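Local coordinates for conserved hypothetical protein (Pyrococcus furiosus, PDB 1Y81) that is of unknown function but binds coenzyme A through a Rossmann-like CoA-binding domain, at residues A22-A27 with Y51-G56; K96-P101 with R123-E128. All coordinates share one frame; numbering follows the deposited sequence.

Interaction 1: residues A22-A27 with Y51-G56. With COA (coenzyme A), chain C.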
loop_
_atom_site.group_PDB
_atom_site.type_symbol
_atom_site.label_atom_id
_atom_site.label_comp_id
_atom_site.label_asym_id
_atom_site.label_seq_id
_atom_site.Cartn_x
_atom_site.Cartn_y
_atom_site.Cartn_z
ATOM N N ALA A 22 -1.257 6.451 -2.281
ATOM C CA ALA A 22 -1.011 6.955 -3.637
ATOM C C ALA A 22 -1.570 8.365 -3.723
ATOM O O ALA A 22 -2.580 8.642 -3.135
ATOM C CB ALA A 22 -1.700 6.079 -4.680
ATOM N N SER A 23 -0.884 9.247 -4.453
ATOM C CA SER A 23 -1.263 10.648 -4.487
ATOM C C SER A 23 -1.071 11.223 -5.877
ATOM O O SER A 23 -0.276 10.699 -6.656
ATOM C CB SER A 23 -0.403 11.440 -3.502
ATOM O OG SER A 23 -0.753 12.805 -3.558
ATOM N N LYS A 24 -1.840 12.284 -6.179
ATOM C CA LYS A 24 -1.636 13.057 -7.403
ATOM C C LYS A 24 -0.552 14.121 -7.224
ATOM O O LYS A 24 -0.108 14.719 -8.195
ATOM C CB LYS A 24 -2.937 13.737 -7.815
ATOM C CG LYS A 24 -3.966 12.840 -8.447
ATOM C CD LYS A 24 -5.258 13.618 -8.684
ATOM C CE LYS A 24 -5.298 14.212 -10.045
ATOM N NZ LYS A 24 -5.810 13.215 -11.016
ATOM N N ASN A 25 -0.160 14.374 -5.968
ATOM C CA ASN A 25 0.877 15.355 -5.646
ATOM C C ASN A 25 2.265 14.830 -6.031
ATOM O O ASN A 25 2.766 13.899 -5.394
ATOM C CB ASN A 25 0.817 15.719 -4.148
ATOM C CG ASN A 25 1.830 16.805 -3.755
ATOM O OD1 ASN A 25 2.751 17.150 -4.528
ATOM N ND2 ASN A 25 1.672 17.341 -2.545
ATOM N N PRO A 26 2.894 15.421 -7.084
ATOM C CA PRO A 26 4.201 14.900 -7.562
ATOM C C PRO A 26 5.330 14.969 -6.540
ATOM O O PRO A 26 6.329 14.245 -6.677
ATOM C CB PRO A 26 4.510 15.751 -8.798
ATOM C CG PRO A 26 3.645 16.981 -8.652
ATOM C CD PRO A 26 2.434 16.583 -7.877
ATOM N N ALA A 27 5.161 15.784 -5.505
ATOM C CA ALA A 27 6.147 15.872 -4.429
ATOM C C ALA A 27 6.042 14.732 -3.394
ATOM O O ALA A 27 6.942 14.546 -2.558
ATOM C CB ALA A 27 6.071 17.242 -3.741
ATOM N N TYR A 51 -8.957 10.914 -4.193
ATOM C CA TYR A 51 -8.857 10.897 -5.655
ATOM C C TYR A 51 -9.734 9.826 -6.245
ATOM O O TYR A 51 -9.798 8.719 -5.714
ATOM C CB TYR A 51 -7.389 10.710 -6.105
ATOM C CG TYR A 51 -6.458 11.663 -5.398
ATOM C CD1 TYR A 51 -6.551 13.038 -5.625
ATOM C CD2 TYR A 51 -5.499 11.201 -4.487
ATOM C CE1 TYR A 51 -5.722 13.926 -4.975
ATOM C CE2 TYR A 51 -4.648 12.090 -3.819
ATOM C CZ TYR A 51 -4.781 13.460 -4.066
ATOM O OH TYR A 51 -3.976 14.378 -3.434
ATOM N N ASP A 52 -10.424 10.155 -7.338
ATOM C CA ASP A 52 -11.192 9.140 -8.062
ATOM C C ASP A 52 -10.322 8.437 -9.120
ATOM O O ASP A 52 -10.604 7.297 -9.497
ATOM C CB ASP A 52 -12.482 9.725 -8.673
ATOM C CG ASP A 52 -12.219 10.586 -9.873
ATOM O OD1 ASP A 52 -11.238 11.368 -9.848
ATOM O OD2 ASP A 52 -13.000 10.487 -10.858
ATOM N N GLU A 53 -9.260 9.119 -9.566
ATOM C CA GLU A 53 -8.235 8.544 -10.463
ATOM C C GLU A 53 -6.878 9.181 -10.214
ATOM O O GLU A 53 -6.799 10.354 -9.820
ATOM C CB GLU A 53 -8.609 8.683 -11.964
ATOM C CG GLU A 53 -8.790 10.141 -12.497
ATOM C CD GLU A 53 -7.469 10.907 -12.756
ATOM O OE1 GLU A 53 -6.435 10.296 -13.055
ATOM O OE2 GLU A 53 -7.474 12.157 -12.660
ATOM N N ILE A 54 -5.821 8.401 -10.426
ATOM C CA ILE A 54 -4.452 8.934 -10.487
ATOM C C ILE A 54 -3.739 8.366 -11.719
ATOM O O ILE A 54 -3.742 7.160 -11.924
ATOM C CB ILE A 54 -3.624 8.614 -9.200
ATOM C CG1 ILE A 54 -4.389 9.016 -7.931
ATOM C CG2 ILE A 54 -2.233 9.302 -9.273
ATOM C CD1 ILE A 54 -3.714 8.562 -6.621
ATOM N N GLU A 55 -3.127 9.243 -12.528
ATOM C CA GLU A 55 -2.508 8.860 -13.814
ATOM C C GLU A 55 -3.533 8.105 -14.695
ATOM O O GLU A 55 -3.171 7.222 -15.484
ATOM C CB GLU A 55 -1.221 8.034 -13.611
ATOM C CG GLU A 55 -0.017 8.843 -13.058
ATOM C CD GLU A 55 0.395 9.978 -13.977
ATOM O OE1 GLU A 55 0.857 9.692 -15.095
ATOM O OE2 GLU A 55 0.249 11.159 -13.588
ATOM N N GLY A 56 -4.805 8.466 -14.534
ATOM C CA GLY A 56 -5.895 7.857 -15.312
ATOM C C GLY A 56 -6.380 6.553 -14.711
ATOM O O GLY A 56 -7.401 6.022 -15.122
HETATM N N1A COA C . -6.140 5.573 2.869
HETATM C C2A COA C . -5.384 5.918 1.777
HETATM N N3A COA C . -4.642 7.074 1.787
HETATM C C4A COA C . -4.689 7.899 2.866
HETATM C C5A COA C . -5.451 7.579 3.988
HETATM C C6A COA C . -6.185 6.401 3.989
HETATM N N6A COA C . -6.925 6.078 5.038
HETATM N N7A COA C . -5.278 8.565 4.904
HETATM C C8A COA C . -4.425 9.483 4.383
HETATM N N9A COA C . -4.063 9.081 3.126
HETATM C C1B COA C . -3.186 9.773 2.156
HETATM C C2B COA C . -3.010 11.260 2.463
HETATM O O2B COA C . -4.208 12.048 2.254
HETATM C C3B COA C . -1.830 11.542 1.524
HETATM O O3B COA C . -2.228 11.763 0.184
HETATM P P3B COA C . -2.600 13.255 -0.349
HETATM O O7A COA C . -3.870 13.214 -1.147
HETATM O O8A COA C . -1.450 13.693 -1.183
HETATM O O9A COA C . -2.888 14.117 0.841
HETATM C C4B COA C . -1.010 10.245 1.535
HETATM O O4B COA C . -1.882 9.230 2.058
HETATM C C5B COA C . 0.276 10.345 2.379
HETATM O O5B COA C . -0.094 10.731 3.687
HETATM P P1A COA C . 0.567 12.017 4.394
HETATM O O1A COA C . -0.154 12.312 5.687
HETATM O O2A COA C . 0.622 13.167 3.414
HETATM O O3A COA C . 2.026 11.423 4.728
HETATM P P2A COA C . 3.407 11.925 4.082
HETATM O O4A COA C . 3.699 13.334 4.532
HETATM O O5A COA C . 3.504 11.793 2.606
HETATM O O6A COA C . 4.461 10.914 4.730
HETATM C CBP COA C . 5.264 8.782 5.503
HETATM C CCP COA C . 4.412 9.526 4.450
HETATM C CDP COA C . 5.168 7.284 5.183
HETATM C CEP COA C . 4.678 9.010 6.894
HETATM C CAP COA C . 6.724 9.289 5.483
HETATM O OAP COA C . 7.476 8.687 6.523
HETATM C C9P COA C . 7.285 8.919 4.139
HETATM O O9P COA C . 7.210 9.852 3.108
HETATM N N8P COA C . 7.773 7.677 4.018
HETATM C C7P COA C . 8.271 7.079 2.787
HETATM C C6P COA C . 9.649 7.479 2.420
HETATM C C5P COA C . 10.036 6.712 1.187
HETATM O O5P COA C . 9.208 6.081 0.490
HETATM N N4P COA C . 11.318 6.816 0.955
HETATM C C3P COA C . 12.037 6.221 -0.123
HETATM C C2P COA C . 13.202 5.392 0.419
HETATM S S1P COA C . 12.590 3.982 1.401
HETATM O O HOH W 1 -2.764 12.119 -11.976
#
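Lys24 joins Glu53 in a salt bridge, NZ lying 2.6 Å from OE2. The same ammonium group gives a longer hydrogen bond to the backbone O of Glu53, approached from above the carbonyl plane, and a weak one to a water that also accepts from the backbone N of Glu55. Glu53 is itself steadied by its other carboxylate oxygen, OE1, which accepts from the backbone N of Gly56. Ser23 and Tyr51 converge on one phosphate of coenzyme A: Ser23 OG donates to O8A and Tyr51 OH to O7A, each at 2.6 Å. With OG anti to the backbone N (chi1 179°), Ser23 also accepts from the N of Asn25 at 2.9 Å, an ST turn that fixes the hydroxyl's position. In this Rossmann-like domain the loop 22-27 leaves the C-terminal end of strand 16-20 and leads into helix 29-39, a usual place for contacts with a nucleotide, and residues 51-56 follow the neighbouring strand 43-47. Around these bonds the aliphatic part of Lys24 lies over one face of the Tyr51 ring, with CG 4.1 Å from the ring centroid in a CH-pi contact. Bends at chi3 and chi4 then carry NZ past the ring to Glu53. Ile54 packs its CD1 3.7 Å from Ala22 CB and its CG1 3.9 Å from Lys24 CG. Ile54 also touches Leu34 and Pro46.

Interaction 2: residues K96-P101 with R123-E128; sequences KLWFQP and RCIMVE. With COA (coenzyme A), chain C; SCN (thiocyanate ion), chain B.
The indole of Trp98 meets the Arg123-Glu128 segment on several sides at once. Trp98 lies near the C-terminal end of strand 96-99, in the parallel sheet of a Rossmann-like fold, and the short helix 125-128, with Cys124 as its N-cap residue, lies against the Trp98 indole. Ile125 CD1 stands over the centre of the six-membered ring, 3.8 Å from the centroid and 10° off the normal, a CH-pi contact. On the opposite face, toward the rim, sits a water that bridges Phe99 O and Arg123 N. Glu128 CG meets the ring edge in plane, 3.5 Å from CH2. Trp98 CZ3 lies over one face of the Arg123 guanidinium, toward its rim, 3.5 Å from NH2, with the two planes 41° apart. The chain of Gln100, bent at chi2 (-67°), brings its amide between the indole and the helix start. Its OE1 accepts two bonds in the carbonyl plane: one from Ile125 N at 2.9 Å, on a lone pair, and one from Trp98 NE1 at 3.0 Å, which also makes a weak bond to Arg123 O. With OE1 held this way, the amide's rotation is set and NE2 is presented to the ligands, donating to O5P of coenzyme A at 2.9 Å and to the nitrogen of a thiocyanate ion, probably from the crystallisation liquor, that the backbone N of Met126 binds too. Pro101 CG packs on Cys124 SG, and that sulfur is covalently joined to S1P of coenzyme A in a disulfide 2.1 Å long.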
loop_
_atom_site.group_PDB
_atom_site.type_symbol
_atom_site.label_atom_id
_atom_site.label_comp_id
_atom_site.label_asym_id
_atom_site.label_seq_id
_atom_site.Cartn_x
_atom_site.Cartn_y
_atom_site.Cartn_z
ATOM N N LYS A 96 -0.089 -10.017 2.575
ATOM C CA LYS A 96 1.261 -9.475 2.318
ATOM C C LYS A 96 1.244 -7.940 2.357
ATOM O O LYS A 96 0.784 -7.295 1.416
ATOM C CB LYS A 96 1.821 -9.967 0.980
ATOM C CG LYS A 96 2.674 -11.215 1.059
ATOM C CD LYS A 96 3.432 -11.441 -0.243
ATOM N N LEU A 97 1.731 -7.371 3.457
ATOM C CA LEU A 97 1.620 -5.931 3.687
ATOM C C LEU A 97 3.017 -5.306 3.842
ATOM O O LEU A 97 3.755 -5.639 4.771
ATOM C CB LEU A 97 0.737 -5.641 4.919
ATOM C CG LEU A 97 -0.672 -6.263 5.087
ATOM C CD1 LEU A 97 -1.338 -5.766 6.388
ATOM C CD2 LEU A 97 -1.578 -5.985 3.878
ATOM N N TRP A 98 3.359 -4.402 2.921
ATOM C CA TRP A 98 4.695 -3.810 2.819
ATOM C C TRP A 98 4.644 -2.368 3.278
ATOM O O TRP A 98 3.944 -1.563 2.683
ATOM C CB TRP A 98 5.153 -3.863 1.360
ATOM C CG TRP A 98 6.535 -3.268 1.092
ATOM C CD1 TRP A 98 6.928 -1.951 1.239
ATOM C CD2 TRP A 98 7.680 -3.973 0.593
ATOM N NE1 TRP A 98 8.265 -1.814 0.881
ATOM C CE2 TRP A 98 8.739 -3.038 0.479
ATOM C CE3 TRP A 98 7.916 -5.316 0.242
ATOM C CZ2 TRP A 98 10.023 -3.405 0.021
ATOM C CZ3 TRP A 98 9.192 -5.678 -0.209
ATOM C CH2 TRP A 98 10.225 -4.726 -0.315
ATOM N N PHE A 99 5.411 -2.033 4.314
ATOM C CA PHE A 99 5.430 -0.660 4.831
ATOM C C PHE A 99 6.704 0.059 4.424
ATOM O O PHE A 99 7.813 -0.386 4.770
ATOM C CB PHE A 99 5.253 -0.647 6.361
ATOM C CG PHE A 99 3.924 -1.198 6.813
ATOM C CD1 PHE A 99 2.872 -0.340 7.137
ATOM C CD2 PHE A 99 3.727 -2.577 6.906
ATOM C CE1 PHE A 99 1.605 -0.852 7.546
ATOM C CE2 PHE A 99 2.485 -3.101 7.307
ATOM C CZ PHE A 99 1.421 -2.248 7.618
ATOM N N GLN A 100 6.559 1.161 3.678
ATOM C CA GLN A 100 7.705 2.026 3.368
ATOM C C GLN A 100 8.252 2.588 4.665
ATOM O O GLN A 100 7.486 2.777 5.615
ATOM C CB GLN A 100 7.298 3.176 2.445
ATOM C CG GLN A 100 7.052 2.747 1.029
ATOM C CD GLN A 100 8.295 2.281 0.325
ATOM O OE1 GLN A 100 8.552 1.076 0.251
ATOM N NE2 GLN A 100 9.084 3.227 -0.212
ATOM N N PRO A 101 9.589 2.813 4.729
ATOM C CA PRO A 101 10.156 3.436 5.928
ATOM C C PRO A 101 9.420 4.716 6.290
ATOM O O PRO A 101 9.239 5.604 5.427
ATOM C CB PRO A 101 11.598 3.732 5.517
ATOM C CG PRO A 101 11.933 2.682 4.545
ATOM C CD PRO A 101 10.635 2.480 3.744
ATOM N N ARG A 123 12.332 -1.557 4.364
ATOM C CA ARG A 123 12.792 -1.823 2.999
ATOM C C ARG A 123 12.085 -0.900 2.015
ATOM O O ARG A 123 10.868 -0.670 2.116
ATOM C CB ARG A 123 12.543 -3.275 2.593
ATOM C CG ARG A 123 13.461 -4.298 3.282
ATOM C CD ARG A 123 13.484 -5.619 2.523
ATOM N NE ARG A 123 12.238 -6.370 2.658
ATOM C CZ ARG A 123 11.815 -7.289 1.791
ATOM N NH1 ARG A 123 12.528 -7.576 0.701
ATOM N NH2 ARG A 123 10.664 -7.919 2.008
ATOM N N CYS A 124 12.862 -0.392 1.068
ATOM C CA CYS A 124 12.378 0.550 0.086
ATOM C C CYS A 124 11.861 -0.171 -1.182
ATOM O O CYS A 124 12.642 -0.756 -1.902
ATOM C CB CYS A 124 13.520 1.494 -0.270
ATOM S SG CYS A 124 14.037 2.563 1.092
ATOM N N ILE A 125 10.549 -0.084 -1.455
ATOM C CA ILE A 125 9.935 -0.785 -2.616
ATOM C C ILE A 125 10.582 -0.478 -3.989
ATOM O O ILE A 125 10.708 -1.379 -4.821
ATOM C CB ILE A 125 8.367 -0.568 -2.685
ATOM C CG1 ILE A 125 7.687 -1.560 -3.647
ATOM C CG2 ILE A 125 8.025 0.862 -3.057
ATOM C CD1 ILE A 125 7.766 -2.990 -3.217
HETATM N N MSE A 126 10.968 0.781 -4.249
HETATM C CA MSE A 126 11.592 1.097 -5.541
HETATM C C MSE A 126 13.011 0.504 -5.649
HETATM O O MSE A 126 13.416 0.073 -6.716
HETATM C CB MSE A 126 11.594 2.601 -5.847
HETATM C CG MSE A 126 10.218 3.257 -5.759
HETATM SE SE MSE A 126 10.247 5.114 -6.382
HETATM C CE MSE A 126 10.781 6.136 -4.771
ATOM N N VAL A 127 13.739 0.491 -4.533
ATOM C CA VAL A 127 15.020 -0.208 -4.466
ATOM C C VAL A 127 14.824 -1.705 -4.717
ATOM O O VAL A 127 15.489 -2.294 -5.589
ATOM C CB VAL A 127 15.727 0.016 -3.106
ATOM C CG1 VAL A 127 16.974 -0.900 -2.974
ATOM C CG2 VAL A 127 16.112 1.483 -2.946
ATOM N N GLU A 128 13.897 -2.312 -3.977
ATOM C CA GLU A 128 13.722 -3.767 -4.035
ATOM C C GLU A 128 13.178 -4.261 -5.387
ATOM O O GLU A 128 13.420 -5.403 -5.775
ATOM C CB GLU A 128 12.887 -4.278 -2.853
ATOM C CG GLU A 128 13.462 -3.915 -1.441
ATOM C CD GLU A 128 14.881 -4.455 -1.174
ATOM O OE1 GLU A 128 15.192 -5.576 -1.629
ATOM O OE2 GLU A 128 15.683 -3.754 -0.496
HETATM N N1A COA C . -6.140 5.573 2.869
HETATM C C2A COA C . -5.384 5.918 1.777
HETATM N N3A COA C . -4.642 7.074 1.787
HETATM C C4A COA C . -4.689 7.899 2.866
HETATM C C5A COA C . -5.451 7.579 3.988
HETATM C C6A COA C . -6.185 6.401 3.989
HETATM N N6A COA C . -6.925 6.078 5.038
HETATM N N7A COA C . -5.278 8.565 4.904
HETATM C C8A COA C . -4.425 9.483 4.383
HETATM N N9A COA C . -4.063 9.081 3.126
HETATM C C1B COA C . -3.186 9.773 2.156
HETATM C C2B COA C . -3.010 11.260 2.463
HETATM O O2B COA C . -4.208 12.048 2.254
HETATM C C3B COA C . -1.830 11.542 1.524
HETATM O O3B COA C . -2.228 11.763 0.184
HETATM P P3B COA C . -2.600 13.255 -0.349
HETATM O O7A COA C . -3.870 13.214 -1.147
HETATM O O8A COA C . -1.450 13.693 -1.183
HETATM O O9A COA C . -2.888 14.117 0.841
HETATM C C4B COA C . -1.010 10.245 1.535
HETATM O O4B COA C . -1.882 9.230 2.058
HETATM C C5B COA C . 0.276 10.345 2.379
HETATM O O5B COA C . -0.094 10.731 3.687
HETATM P P1A COA C . 0.567 12.017 4.394
HETATM O O1A COA C . -0.154 12.312 5.687
HETATM O O2A COA C . 0.622 13.167 3.414
HETATM O O3A COA C . 2.026 11.423 4.728
HETATM P P2A COA C . 3.407 11.925 4.082
HETATM O O4A COA C . 3.699 13.334 4.532
HETATM O O5A COA C . 3.504 11.793 2.606
HETATM O O6A COA C . 4.461 10.914 4.730
HETATM C CBP COA C . 5.264 8.782 5.503
HETATM C CCP COA C . 4.412 9.526 4.450
HETATM C CDP COA C . 5.168 7.284 5.183
HETATM C CEP COA C . 4.678 9.010 6.894
HETATM C CAP COA C . 6.724 9.289 5.483
HETATM O OAP COA C . 7.476 8.687 6.523
HETATM C C9P COA C . 7.285 8.919 4.139
HETATM O O9P COA C . 7.210 9.852 3.108
HETATM N N8P COA C . 7.773 7.677 4.018
HETATM C C7P COA C . 8.271 7.079 2.787
HETATM C C6P COA C . 9.649 7.479 2.420
HETATM C C5P COA C . 10.036 6.712 1.187
HETATM O O5P COA C . 9.208 6.081 0.490
HETATM N N4P COA C . 11.318 6.816 0.955
HETATM C C3P COA C . 12.037 6.221 -0.123
HETATM C C2P COA C . 13.202 5.392 0.419
HETATM S S1P COA C . 12.590 3.982 1.401
HETATM S S SCN B . 13.701 4.582 -3.185
HETATM C C SCN B . 12.205 3.812 -2.687
HETATM N N SCN B . 11.250 3.227 -2.361
HETATM O O HOH W 2 9.533 -2.390 3.952
#

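Both segments of interaction 1 precede those of interaction 2 in the sequence, and the centres of the two contacts lie 19 Å apart with about 9 Å between nearest atoms. They do not touch, yet both belong to the same CoA-binding domain: the segments of interaction 1 come after strands 16-20 and 43-47 of the parallel sheet, while interaction 2 takes in strand 96-99 and the segment that follows 118-120, with 72-75 between the two pairs. Helix 29-39 is common ground, touched by side chains of both. The two contacts hold opposite ends of one bound coenzyme A, its 3'-phosphate and its sulfur, and Asn48 adds a hydrogen bond to the same ligand.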